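Long-range contacts in Ton_1535 (Thermococcus onnurineus, PDB 3ZPJ), which is of unknown function but folds as an all-helical alpha-solenoid, a stack of helices interrupted by a left-handed helical turn: residues V35-V40 and E58-I63; I80-A85 and L124-Y129; H285-L290 and K301-I306. One frame throughout, in Å; residues are numbered along the deposited sequence.

Interactions 1 and 2 lie side by side in the alpha-solenoid and interaction 3 lies far along it, so the three sample how a long protein can be built from contacts between helices near one another in sequence. The centres of interactions 1 and 2 are about 14 Å apart, and they touch: Thr37 CB of the first meets Thr83 CG2 of the second at 3.5 Å, and helix 53-66 is followed directly by helix 70-86. Interaction 3 lies on the other side of the chain's centre, about 53 Å from interaction 1 and about 40 Å from interaction 2 between centres. Its nearest atoms are about 23 Å from interaction 2, and all three close in series along the chain.

Interaction 1: V35-V40 and E58-I63; sequences VLTKIV and EDAMYI
Leu36 of helix 29-45 reaches across to Ala60 and Ile63 of helix 53-66, and most of this contact rests on that one leucine. Its CG lies beside the backbone N, anti to the carbonyl carbon (chi1 -70°), and from there CD1 extends over the backbone of the facing helix, 3.8 Å from Ala60 CA. The same methyl stands 4.0 Å from Ala60 CB and meets Ile63 CD1, the end of the longer isoleucine branch, at 3.7 Å. The small side chain of Ala60 lets the backbones draw near, with Leu36 CA and Ala60 CA 6.3 Å apart. Asp59 borders the patch through its CB, 4.3 Å from Leu36 CD1. One residue on, Thr37 offers its methyl: CG2 lies 4.4 Å from Ala60 CB, whereas its hydroxyl OG1 is hydrogen-bonded within its own helix to Val33 O. The segments run nearly antiparallel, their axes at 158° and 9.6 Å apart at closest approach, as in the helical hairpins of an alpha-solenoid. With no hydrogen bond between the segments, the contact depends on apolar shape, and the threonine's polar need is met by its own helix.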
loop_
_atom_site.group_PDB
_atom_site.type_symbol
_atom_site.label_atom_id
_atom_site.label_comp_id
_atom_site.label_asym_id
_atom_site.label_seq_id
_atom_site.Cartn_x
_atom_site.Cartn_y
_atom_site.Cartn_z
ATOM N N VAL A 35 -14.365 -6.782 -19.108
ATOM C CA VAL A 35 -15.349 -7.746 -18.672
ATOM C C VAL A 35 -14.762 -9.142 -18.787
ATOM O O VAL A 35 -14.794 -9.920 -17.825
ATOM C CB VAL A 35 -16.642 -7.622 -19.480
ATOM C CG1 VAL A 35 -17.583 -8.770 -19.166
ATOM C CG2 VAL A 35 -17.302 -6.298 -19.171
ATOM N N LEU A 36 -14.208 -9.450 -19.958
ATOM C CA LEU A 36 -13.690 -10.789 -20.209
ATOM C C LEU A 36 -12.684 -11.168 -19.133
ATOM O O LEU A 36 -12.783 -12.237 -18.526
ATOM C CB LEU A 36 -13.076 -10.891 -21.604
ATOM C CG LEU A 36 -14.072 -10.829 -22.766
ATOM C CD1 LEU A 36 -13.357 -10.551 -24.081
ATOM C CD2 LEU A 36 -14.868 -12.116 -22.866
ATOM N N THR A 37 -11.750 -10.264 -18.855
ATOM C CA THR A 37 -10.687 -10.572 -17.908
ATOM C C THR A 37 -11.163 -10.684 -16.455
ATOM O O THR A 37 -10.583 -11.428 -15.673
ATOM C CB THR A 37 -9.488 -9.599 -18.035
ATOM O OG1 THR A 37 -9.945 -8.252 -17.971
ATOM C CG2 THR A 37 -8.772 -9.805 -19.354
ATOM N N LYS A 38 -12.222 -9.956 -16.113
ATOM C CA LYS A 38 -12.790 -9.963 -14.765
ATOM C C LYS A 38 -13.533 -11.266 -14.500
ATOM O O LYS A 38 -13.629 -11.726 -13.365
ATOM C CB LYS A 38 -13.747 -8.783 -14.604
ATOM C CG LYS A 38 -14.033 -8.366 -13.169
ATOM C CD LYS A 38 -14.765 -7.023 -13.150
ATOM C CE LYS A 38 -13.979 -5.966 -13.932
ATOM N NZ LYS A 38 -14.726 -4.694 -14.117
ATOM N N ILE A 39 -14.084 -11.844 -15.557
ATOM C CA ILE A 39 -14.653 -13.176 -15.479
ATOM C C ILE A 39 -13.583 -14.229 -15.194
ATOM O O ILE A 39 -13.752 -15.086 -14.328
ATOM C CB ILE A 39 -15.351 -13.528 -16.779
ATOM C CG1 ILE A 39 -16.591 -12.648 -16.945
ATOM C CG2 ILE A 39 -15.697 -15.015 -16.807
ATOM C CD1 ILE A 39 -17.501 -13.105 -18.043
ATOM N N VAL A 40 -12.485 -14.165 -15.939
ATOM C CA VAL A 40 -11.360 -15.073 -15.743
ATOM C C VAL A 40 -10.814 -14.980 -14.327
ATOM O O VAL A 40 -10.577 -15.992 -13.676
ATOM C CB VAL A 40 -10.212 -14.766 -16.729
ATOM C CG1 VAL A 40 -8.882 -15.338 -16.214
ATOM C CG2 VAL A 40 -10.541 -15.318 -18.113
ATOM N N GLU A 58 -8.115 -16.002 -24.977
ATOM C CA GLU A 58 -8.052 -15.937 -26.439
ATOM C C GLU A 58 -8.996 -14.878 -27.013
ATOM O O GLU A 58 -8.647 -14.182 -27.963
ATOM C CB GLU A 58 -8.384 -17.291 -27.074
ATOM C CG GLU A 58 -7.299 -18.348 -27.004
ATOM C CD GLU A 58 -7.756 -19.668 -27.638
ATOM O OE1 GLU A 58 -8.984 -19.868 -27.796
ATOM O OE2 GLU A 58 -6.892 -20.503 -27.987
ATOM N N ASP A 59 -10.201 -14.775 -26.462
ATOM C CA ASP A 59 -11.175 -13.814 -26.975
ATOM C C ASP A 59 -10.740 -12.390 -26.677
ATOM O O ASP A 59 -10.847 -11.496 -27.526
ATOM C CB ASP A 59 -12.546 -14.064 -26.372
ATOM C CG ASP A 59 -13.166 -15.327 -26.873
ATOM O OD1 ASP A 59 -12.694 -15.856 -27.906
ATOM O OD2 ASP A 59 -14.128 -15.788 -26.232
ATOM N N ALA A 60 -10.238 -12.204 -25.462
ATOM C CA ALA A 60 -9.711 -10.925 -25.028
ATOM C C ALA A 60 -8.494 -10.563 -25.870
ATOM O O ALA A 60 -8.398 -9.442 -26.372
ATOM C CB ALA A 60 -9.367 -10.963 -23.530
ATOM N N MET A 61 -7.582 -11.518 -26.044
ATOM C CA MET A 61 -6.395 -11.300 -26.873
ATOM C C MET A 61 -6.791 -10.943 -28.300
ATOM O O MET A 61 -6.150 -10.126 -28.942
ATOM C CB MET A 61 -5.479 -12.531 -26.877
ATOM C CG MET A 61 -4.664 -12.722 -25.599
ATOM S SD MET A 61 -3.867 -14.341 -25.485
ATOM C CE MET A 61 -3.041 -14.125 -23.936
ATOM N N TYR A 62 -7.849 -11.561 -28.798
ATOM C CA TYR A 62 -8.297 -11.308 -30.169
ATOM C C TYR A 62 -8.834 -9.886 -30.306
ATOM O O TYR A 62 -8.560 -9.201 -31.284
ATOM C CB TYR A 62 -9.375 -12.317 -30.557
ATOM C CG TYR A 62 -10.091 -12.036 -31.862
ATOM C CD1 TYR A 62 -9.402 -12.004 -33.066
ATOM C CD2 TYR A 62 -11.466 -11.847 -31.891
ATOM C CE1 TYR A 62 -10.061 -11.766 -34.264
ATOM C CE2 TYR A 62 -12.135 -11.617 -33.083
ATOM C CZ TYR A 62 -11.427 -11.576 -34.265
ATOM O OH TYR A 62 -12.082 -11.338 -35.454
ATOM N N ILE A 63 -9.601 -9.451 -29.313
ATOM C CA ILE A 63 -10.143 -8.101 -29.321
ATOM C C ILE A 63 -9.022 -7.052 -29.304
ATOM O O ILE A 63 -9.062 -6.073 -30.052
ATOM C CB ILE A 63 -11.130 -7.904 -28.164
ATOM C CG1 ILE A 63 -12.355 -8.792 -28.391
ATOM C CG2 ILE A 63 -11.533 -6.448 -28.043
ATOM C CD1 ILE A 63 -13.362 -8.774 -27.283
#

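Interaction 2: I80-A85 and L124-Y129; sequences IASTLA and LAIAGY
Ala85 and Ala127 bring their methyl groups together, CB to CB at 3.5 Å, where helix 70-86 meets the end of helix 110-126. The other apolar contacts are built around the same small side chains. Ala127 CB also rests against the backbone of the first helix, 4.0 Å from Ser82 CA, and Ile126 CG2 lies 4.3 Å from Ser82 CB at the margin. With so little bulk between them, Ser82 CA and Ala127 CA come within 4.6 Å. The aromatic contribution comes from Tyr129, whose ring meets Ala85 CB obliquely; the nearest approach is that of its OH, at 3.4 Å. Its CG sits beside the backbone N (chi1 -54°), which carries the ring across toward Ala85, with Leu124 CD2 at its edge in plane and Ala127 O above one face, offset toward the rim.

A Schellman motif closes helix 110-126: Gly128 adopts positive phi (86°), while Gly128 N bonds to Ala125 O and Tyr129 N to Leu124 O. Tyr129 then serves as N-cap residue of helix 130-146, so the contact sits at the bend between two successive helices of the solenoid. No hydrogen bond joins the two segments, but Ser82 OG bonds to His123 ND1, one residue before the second segment, and so ties helix 70-86 to helix 110-126.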
loop_
_atom_site.group_PDB
_atom_site.type_symbol
_atom_site.label_atom_id
_atom_site.label_comp_id
_atom_site.label_asym_id
_atom_site.label_seq_id
_atom_site.Cartn_x
_atom_site.Cartn_y
_atom_site.Cartn_z
ATOM N N ILE A 80 -4.873 -7.309 -20.131
ATOM C CA ILE A 80 -4.538 -8.708 -20.335
ATOM C C ILE A 80 -3.289 -9.089 -19.540
ATOM O O ILE A 80 -3.221 -10.161 -18.934
ATOM C CB ILE A 80 -4.328 -8.975 -21.836
ATOM C CG1 ILE A 80 -5.677 -8.852 -22.563
ATOM C CG2 ILE A 80 -3.657 -10.324 -22.059
ATOM C CD1 ILE A 80 -5.577 -8.791 -24.069
ATOM N N ALA A 81 -2.315 -8.186 -19.535
ATOM C CA ALA A 81 -1.023 -8.426 -18.886
ATOM C C ALA A 81 -1.124 -8.619 -17.378
ATOM O O ALA A 81 -0.513 -9.525 -16.837
ATOM C CB ALA A 81 -0.055 -7.297 -19.193
ATOM N N SER A 82 -1.874 -7.756 -16.702
ATOM C CA SER A 82 -1.988 -7.874 -15.252
ATOM C C SER A 82 -2.811 -9.095 -14.835
ATOM O O SER A 82 -2.498 -9.717 -13.826
ATOM C CB SER A 82 -2.489 -6.580 -14.579
ATOM O OG SER A 82 -3.788 -6.223 -14.993
ATOM N N THR A 83 -3.812 -9.481 -15.627
ATOM C CA THR A 83 -4.593 -10.664 -15.275
ATOM C C THR A 83 -3.782 -11.962 -15.429
ATOM O O THR A 83 -3.938 -12.899 -14.631
ATOM C CB THR A 83 -5.957 -10.741 -16.024
ATOM O OG1 THR A 83 -5.762 -11.223 -17.347
ATOM C CG2 THR A 83 -6.608 -9.379 -16.090
ATOM N N LEU A 84 -2.916 -12.016 -16.438
ATOM C CA LEU A 84 -2.006 -13.153 -16.586
ATOM C C LEU A 84 -1.076 -13.204 -15.397
ATOM O O LEU A 84 -0.785 -14.273 -14.869
ATOM C CB LEU A 84 -1.165 -13.038 -17.852
ATOM C CG LEU A 84 -1.897 -13.153 -19.181
ATOM C CD1 LEU A 84 -0.929 -12.875 -20.314
ATOM C CD2 LEU A 84 -2.539 -14.534 -19.321
ATOM N N ALA A 85 -0.605 -12.035 -14.986
ATOM C CA ALA A 85 0.324 -11.933 -13.870
ATOM C C ALA A 85 -0.329 -12.359 -12.557
ATOM O O ALA A 85 0.295 -13.045 -11.748
ATOM C CB ALA A 85 0.879 -10.529 -13.770
ATOM N N LEU A 124 0.993 -2.688 -14.009
ATOM C CA LEU A 124 2.198 -3.333 -13.518
ATOM C C LEU A 124 2.156 -3.480 -11.992
ATOM O O LEU A 124 2.623 -4.477 -11.442
ATOM C CB LEU A 124 3.429 -2.537 -13.936
ATOM C CG LEU A 124 3.915 -2.775 -15.365
ATOM C CD1 LEU A 124 4.906 -1.687 -15.732
ATOM C CD2 LEU A 124 4.558 -4.175 -15.488
ATOM N N ALA A 125 1.595 -2.490 -11.313
ATOM C CA ALA A 125 1.497 -2.550 -9.848
ATOM C C ALA A 125 0.466 -3.569 -9.407
ATOM O O ALA A 125 0.732 -4.362 -8.514
ATOM C CB ALA A 125 1.180 -1.190 -9.256
ATOM N N ILE A 126 -0.708 -3.544 -10.032
ATOM C CA ILE A 126 -1.745 -4.557 -9.799
ATOM C C ILE A 126 -1.176 -5.958 -10.010
ATOM O O ILE A 126 -1.512 -6.895 -9.290
ATOM C CB ILE A 126 -2.950 -4.373 -10.761
ATOM C CG1 ILE A 126 -3.691 -3.073 -10.485
ATOM C CG2 ILE A 126 -3.909 -5.520 -10.651
ATOM C CD1 ILE A 126 -3.740 -2.688 -9.057
ATOM N N ALA A 127 -0.292 -6.087 -10.994
ATOM C CA ALA A 127 0.329 -7.368 -11.356
ATOM C C ALA A 127 1.303 -7.883 -10.301
ATOM O O ALA A 127 1.767 -9.017 -10.378
ATOM C CB ALA A 127 1.058 -7.213 -12.677
ATOM N N GLY A 128 1.631 -7.043 -9.326
ATOM C CA GLY A 128 2.625 -7.410 -8.340
ATOM C C GLY A 128 4.052 -7.118 -8.775
ATOM O O GLY A 128 4.977 -7.796 -8.354
ATOM N N TYR A 129 4.237 -6.095 -9.603
ATOM C CA TYR A 129 5.568 -5.722 -10.083
ATOM C C TYR A 129 5.844 -4.273 -9.719
ATOM O O TYR A 129 5.921 -3.410 -10.586
ATOM C CB TYR A 129 5.662 -5.880 -11.601
ATOM C CG TYR A 129 5.276 -7.242 -12.126
ATOM C CD1 TYR A 129 5.537 -8.386 -11.396
ATOM C CD2 TYR A 129 4.665 -7.382 -13.368
ATOM C CE1 TYR A 129 5.204 -9.630 -11.876
ATOM C CE2 TYR A 129 4.329 -8.623 -13.859
ATOM C CZ TYR A 129 4.603 -9.748 -13.107
ATOM O OH TYR A 129 4.278 -11.000 -13.580
#

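Interaction 3: H285-L290 and K301-I306; sequences HIARLL and KFAKEI
Ile286 sets its branch methyl CG2 squarely over the ring of Phe302, 3.6 Å from the ring centroid and only 2° off the ring normal, a CH-pi contact between helix 280-293 and helix 296-303. Torsions in both residues make the meeting possible. In Ile286, CG2 stands opposite the backbone N while CG1 lies beside it (chi1 -70°), and it is the short branch that is presented to the ring. In Phe302, CG lies beside its own N and the ring plane stands nearly at right angles to the plane of CA, CB and CG (chi2 -84°), which brings one face round to the isoleucine. Leu290, one helical turn beyond Ile286, approaches the same ring obliquely: its CD1 is 3.6 Å from Phe302 CD2. Without the Phe302 ring, as with an alanine here, Ile286 CG2 and Leu290 CD1 would probably lose the surface they share, leaving a gap between the two helices.

Nearer the backbone, Ala287 meets the base of the phenylalanine, its CB 3.9 Å from Phe302 CB and 3.8 Å from Ala303 N. At the far end of the patch Ile306, which ends a type I beta turn begun at Ala303, returns CD1 to within 4.3 Å of Ala287 CB. Ile306 and Ala303 also touch helix 309-325, so the turn links this helical pair to the next helix of the solenoid. No hydrogen bond joins the segments; cohesion comes from dispersion and from one aromatic face receiving a methyl, a contact whose quality depends on ring orientation.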
loop_
_atom_site.group_PDB
_atom_site.type_symbol
_atom_site.label_atom_id
_atom_site.label_comp_id
_atom_site.label_asym_id
_atom_site.label_seq_id
_atom_site.Cartn_x
_atom_site.Cartn_y
_atom_site.Cartn_z
ATOM N N HIS A 285 11.827 -3.377 18.753
ATOM C CA HIS A 285 10.675 -2.846 18.047
ATOM C C HIS A 285 9.515 -2.593 19.016
ATOM O O HIS A 285 8.870 -1.537 18.981
ATOM C CB HIS A 285 10.256 -3.813 16.934
ATOM C CG HIS A 285 9.263 -3.230 15.975
ATOM N ND1 HIS A 285 8.984 -1.882 15.925
ATOM C CD2 HIS A 285 8.491 -3.816 15.029
ATOM C CE1 HIS A 285 8.076 -1.660 14.987
ATOM N NE2 HIS A 285 7.759 -2.814 14.434
ATOM N N ILE A 286 9.260 -3.565 19.887
ATOM C CA ILE A 286 8.180 -3.437 20.851
ATOM C C ILE A 286 8.457 -2.299 21.838
ATOM O O ILE A 286 7.536 -1.563 22.216
ATOM C CB ILE A 286 7.925 -4.769 21.565
ATOM C CG1 ILE A 286 7.300 -5.759 20.587
ATOM C CG2 ILE A 286 7.013 -4.583 22.761
ATOM C CD1 ILE A 286 7.323 -7.200 21.052
ATOM N N ALA A 287 9.727 -2.139 22.220
ATOM C CA ALA A 287 10.130 -1.058 23.119
ATOM C C ALA A 287 9.854 0.312 22.506
ATOM O O ALA A 287 9.392 1.237 23.172
ATOM C CB ALA A 287 11.605 -1.193 23.508
ATOM N N ARG A 288 10.123 0.443 21.218
ATOM C CA ARG A 288 9.866 1.701 20.548
ATOM C C ARG A 288 8.358 1.933 20.467
ATOM O O ARG A 288 7.876 3.035 20.756
ATOM C CB ARG A 288 10.509 1.687 19.163
ATOM C CG ARG A 288 10.191 2.877 18.277
ATOM C CD ARG A 288 10.354 2.462 16.821
ATOM N NE ARG A 288 11.581 1.673 16.651
ATOM C CZ ARG A 288 11.738 0.670 15.786
ATOM N NH1 ARG A 288 10.740 0.310 14.985
ATOM N NH2 ARG A 288 12.900 0.022 15.728
ATOM N N LEU A 289 7.614 0.889 20.093
ATOM C CA LEU A 289 6.159 1.012 19.956
ATOM C C LEU A 289 5.521 1.441 21.263
ATOM O O LEU A 289 4.726 2.372 21.287
ATOM C CB LEU A 289 5.525 -0.286 19.449
ATOM C CG LEU A 289 5.724 -0.521 17.947
ATOM C CD1 LEU A 289 5.372 -1.941 17.546
ATOM C CD2 LEU A 289 4.886 0.458 17.176
ATOM N N LEU A 290 5.897 0.775 22.354
ATOM C CA LEU A 290 5.334 1.089 23.654
ATOM C C LEU A 290 5.696 2.501 24.127
ATOM O O LEU A 290 4.905 3.165 24.812
ATOM C CB LEU A 290 5.767 0.044 24.674
ATOM C CG LEU A 290 5.137 -1.323 24.422
ATOM C CD1 LEU A 290 5.823 -2.386 25.248
ATOM C CD2 LEU A 290 3.646 -1.272 24.725
ATOM N N LYS A 301 10.285 -2.279 30.547
ATOM C CA LYS A 301 10.540 -3.714 30.688
ATOM C C LYS A 301 11.246 -4.216 29.443
ATOM O O LYS A 301 12.244 -4.936 29.524
ATOM C CB LYS A 301 9.251 -4.515 30.841
ATOM C CG LYS A 301 8.401 -4.216 32.046
ATOM C CD LYS A 301 7.083 -4.978 31.910
ATOM C CE LYS A 301 6.168 -4.716 33.078
ATOM N NZ LYS A 301 6.907 -4.877 34.354
ATOM N N PHE A 302 10.722 -3.833 28.281
ATOM C CA PHE A 302 11.324 -4.264 27.028
ATOM C C PHE A 302 12.706 -3.671 26.772
ATOM O O PHE A 302 13.641 -4.413 26.476
ATOM C CB PHE A 302 10.368 -4.049 25.857
ATOM C CG PHE A 302 9.301 -5.089 25.785
ATOM C CD1 PHE A 302 9.540 -6.294 25.152
ATOM C CD2 PHE A 302 8.081 -4.888 26.390
ATOM C CE1 PHE A 302 8.572 -7.272 25.102
ATOM C CE2 PHE A 302 7.112 -5.857 26.339
ATOM C CZ PHE A 302 7.359 -7.053 25.697
ATOM N N ALA A 303 12.842 -2.358 26.929
ATOM C CA ALA A 303 14.123 -1.698 26.732
ATOM C C ALA A 303 15.259 -2.359 27.524
ATOM O O ALA A 303 16.365 -2.534 27.007
ATOM C CB ALA A 303 14.014 -0.225 27.080
ATOM N N LYS A 304 14.988 -2.749 28.766
ATOM C CA LYS A 304 16.022 -3.373 29.581
ATOM C C LYS A 304 16.433 -4.776 29.103
ATOM O O LYS A 304 17.421 -5.331 29.584
ATOM C CB LYS A 304 15.610 -3.397 31.058
ATOM C CG LYS A 304 15.279 -2.024 31.613
ATOM C CD LYS A 304 15.496 -1.955 33.116
ATOM C CE LYS A 304 14.185 -1.782 33.860
ATOM N NZ LYS A 304 14.372 -1.049 35.138
ATOM N N GLU A 305 15.690 -5.345 28.153
ATOM C CA GLU A 305 16.008 -6.684 27.653
ATOM C C GLU A 305 16.687 -6.650 26.300
ATOM O O GLU A 305 17.067 -7.696 25.777
ATOM C CB GLU A 305 14.755 -7.569 27.580
ATOM C CG GLU A 305 14.289 -8.125 28.920
ATOM C CD GLU A 305 15.193 -9.233 29.460
ATOM O OE1 GLU A 305 15.166 -10.358 28.906
ATOM O OE2 GLU A 305 15.923 -8.981 30.446
ATOM N N ILE A 306 16.820 -5.455 25.729
ATOM C CA ILE A 306 17.552 -5.278 24.481
ATOM C C ILE A 306 19.020 -5.640 24.679
ATOM O O ILE A 306 19.702 -5.067 25.529
ATOM C CB ILE A 306 17.461 -3.834 23.978
ATOM C CG1 ILE A 306 16.006 -3.456 23.698
ATOM C CG2 ILE A 306 18.316 -3.647 22.733
ATOM C CD1 ILE A 306 15.800 -1.962 23.519
#